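Local coordinates for glucose import ATP-binding protein GlcV (Sulfolobus solfataricus, PDB 1OXX), which hydrolyses ATP to power glucose uptake, as the energy-coupling subunit of the GlcSTUV ABC transporter, at residues L134-P138 and R139-G143. The protein carries 1 engineered substitution. Numbering follows the deposited sequence.
Sequences LNHFP and RELSG
Leu141 folds back against His136, Phe137 and Pro138 at the tight 3-10 turn that leads into the ABC signature motif, whose LSG opening is Leu141-Ser142-Gly143. In this family the motif belongs to the helical subdomain and, in the ATP-bound dimer, faces the nucleotide of the partner subunit. Two backbone bonds close the turn: Glu140 N donates to Phe137 O (3.0 Å) and Leu141 N to Pro138 O (3.0 Å). Pro138 O also accepts from Gln146 NE2, which ties the turn to helix 143-155, while Ser142 caps the start of that helix.

Along the leucine, Leu141 CB rests 3.4 Å from Pro138 O. Leu141 CG, placed anti to the carbonyl carbon (chi1 -63°), lies 3.7 Å from Phe137 O. There the branches part: Leu141 CD1 reaches Pro138 CA at 4.0 Å, and Leu141 CD2 packs on His136 CB at 3.6 Å. The same buried side chain also touches Val149 of helix 143-155, thereby joining turn and helix. With only a CB at this position, as in an alanine, Pro138 CA and His136 CB would probably lose their methyl partners and a gap would open between the turn and helix 143-155.

His136 meets the turn in a second way, its ND1 making a weak but fairly straight bond (164° at the hydrogen) to Glu140 O, which lies at the edge of the imidazole. The Glu140 carboxylate is used at both oxygens. Glu140 OE2 lies beside Phe137 CB, at the edge of the phenyl ring, with carboxylate and ring planes 86° apart, and accepts from a water at 2.7 Å that in turn takes the N-H of Phe137. Glu140 OE1 turns its syn lone pair to Arg139 NE, forming a 2.9 Å salt bridge nearly in the guanidinium plane.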
loop_
_atom_site.group_PDB
_atom_site.type_symbol
_atom_site.label_atom_id
_atom_site.label_comp_id
_atom_site.label_asym_id
_atom_site.label_seq_id
_atom_site.Cartn_x
_atom_site.Cartn_y
_atom_site.Cartn_z
ATOM N N LEU A 134 -9.151 -1.408 -30.110
ATOM C CA LEU A 134 -7.748 -1.474 -30.523
ATOM C C LEU A 134 -7.328 -0.384 -31.490
ATOM O O LEU A 134 -6.151 -0.027 -31.511
ATOM C CB LEU A 134 -7.411 -2.856 -31.101
ATOM C CG LEU A 134 -7.266 -3.983 -30.082
ATOM C CD1 LEU A 134 -7.247 -5.367 -30.727
ATOM C CD2 LEU A 134 -6.020 -3.782 -29.239
ATOM N N ASN A 135 -8.246 0.139 -32.305
ATOM C CA ASN A 135 -7.882 1.189 -33.242
ATOM C C ASN A 135 -7.886 2.593 -32.661
ATOM O O ASN A 135 -7.463 3.534 -33.320
ATOM C CB ASN A 135 -8.797 1.133 -34.462
ATOM C CG ASN A 135 -8.445 0.000 -35.384
ATOM O OD1 ASN A 135 -9.158 -0.272 -36.351
ATOM N ND2 ASN A 135 -7.332 -0.664 -35.105
ATOM N N HIS A 136 -8.321 2.743 -31.419
ATOM C CA HIS A 136 -8.372 4.057 -30.791
ATOM C C HIS A 136 -7.009 4.525 -30.285
ATOM O O HIS A 136 -6.196 3.724 -29.822
ATOM C CB HIS A 136 -9.294 4.043 -29.574
ATOM C CG HIS A 136 -10.747 3.887 -29.892
ATOM N ND1 HIS A 136 -11.744 4.434 -29.112
ATOM C CD2 HIS A 136 -11.375 3.213 -30.885
ATOM C CE1 HIS A 136 -12.922 4.128 -29.631
ATOM N NE2 HIS A 136 -12.726 3.385 -30.703
ATOM N N PHE A 137 -6.777 5.830 -30.353
ATOM C CA PHE A 137 -5.625 6.411 -29.674
ATOM C C PHE A 137 -6.001 6.500 -28.198
ATOM O O PHE A 137 -7.188 6.549 -27.840
ATOM C CB PHE A 137 -5.302 7.816 -30.187
ATOM C CG PHE A 137 -4.706 7.839 -31.561
ATOM C CD1 PHE A 137 -5.390 8.384 -32.616
ATOM C CD2 PHE A 137 -3.466 7.282 -31.804
ATOM C CE1 PHE A 137 -4.841 8.403 -33.885
ATOM C CE2 PHE A 137 -2.916 7.286 -33.066
ATOM C CZ PHE A 137 -3.601 7.857 -34.109
ATOM N N PRO A 138 -5.019 6.513 -27.316
ATOM C CA PRO A 138 -5.307 6.588 -25.880
ATOM C C PRO A 138 -6.266 7.706 -25.443
ATOM O O PRO A 138 -7.073 7.505 -24.538
ATOM C CB PRO A 138 -3.915 6.802 -25.271
ATOM C CG PRO A 138 -3.030 6.006 -26.189
ATOM C CD PRO A 138 -3.577 6.321 -27.576
ATOM N N ARG A 139 -6.184 8.867 -26.074
ATOM C CA ARG A 139 -7.027 9.985 -25.688
ATOM C C ARG A 139 -8.512 9.662 -25.855
ATOM O O ARG A 139 -9.348 10.218 -25.147
ATOM C CB ARG A 139 -6.680 11.216 -26.517
ATOM C CG ARG A 139 -7.409 12.489 -26.085
ATOM C CD ARG A 139 -6.995 13.702 -26.863
ATOM N NE ARG A 139 -7.351 13.573 -28.269
ATOM C CZ ARG A 139 -7.079 14.499 -29.174
ATOM N NH1 ARG A 139 -6.451 15.612 -28.806
ATOM N NH2 ARG A 139 -7.436 14.322 -30.439
ATOM N N GLU A 140 -8.822 8.790 -26.808
ATOM C CA GLU A 140 -10.210 8.435 -27.089
ATOM C C GLU A 140 -10.663 7.221 -26.285
ATOM O O GLU A 140 -11.768 6.706 -26.494
ATOM C CB GLU A 140 -10.439 8.215 -28.585
ATOM C CG GLU A 140 -10.513 9.506 -29.391
ATOM C CD GLU A 140 -9.196 10.245 -29.474
ATOM O OE1 GLU A 140 -9.116 11.392 -28.980
ATOM O OE2 GLU A 140 -8.241 9.702 -30.054
ATOM N N LEU A 141 -9.811 6.758 -25.391
ATOM C CA LEU A 141 -10.188 5.668 -24.497
ATOM C C LEU A 141 -10.665 6.214 -23.155
ATOM O O LEU A 141 -10.221 7.275 -22.713
ATOM C CB LEU A 141 -8.990 4.766 -24.228
ATOM C CG LEU A 141 -8.382 4.015 -25.402
ATOM C CD1 LEU A 141 -7.176 3.220 -24.959
ATOM C CD2 LEU A 141 -9.409 3.125 -26.060
ATOM N N SER A 142 -11.555 5.482 -22.492
ATOM C CA SER A 142 -11.951 5.831 -21.135
ATOM C C SER A 142 -10.786 5.537 -20.192
ATOM O O SER A 142 -9.840 4.852 -20.565
ATOM C CB SER A 142 -13.139 4.982 -20.695
ATOM O OG SER A 142 -12.757 3.625 -20.542
ATOM N N GLY A 143 -10.874 6.024 -18.959
ATOM C CA GLY A 143 -9.862 5.725 -17.958
ATOM C C GLY A 143 -9.663 4.233 -17.749
ATOM O O GLY A 143 -8.531 3.750 -17.737
HETATM O O HOH W 1 -8.819 7.536 -31.555
#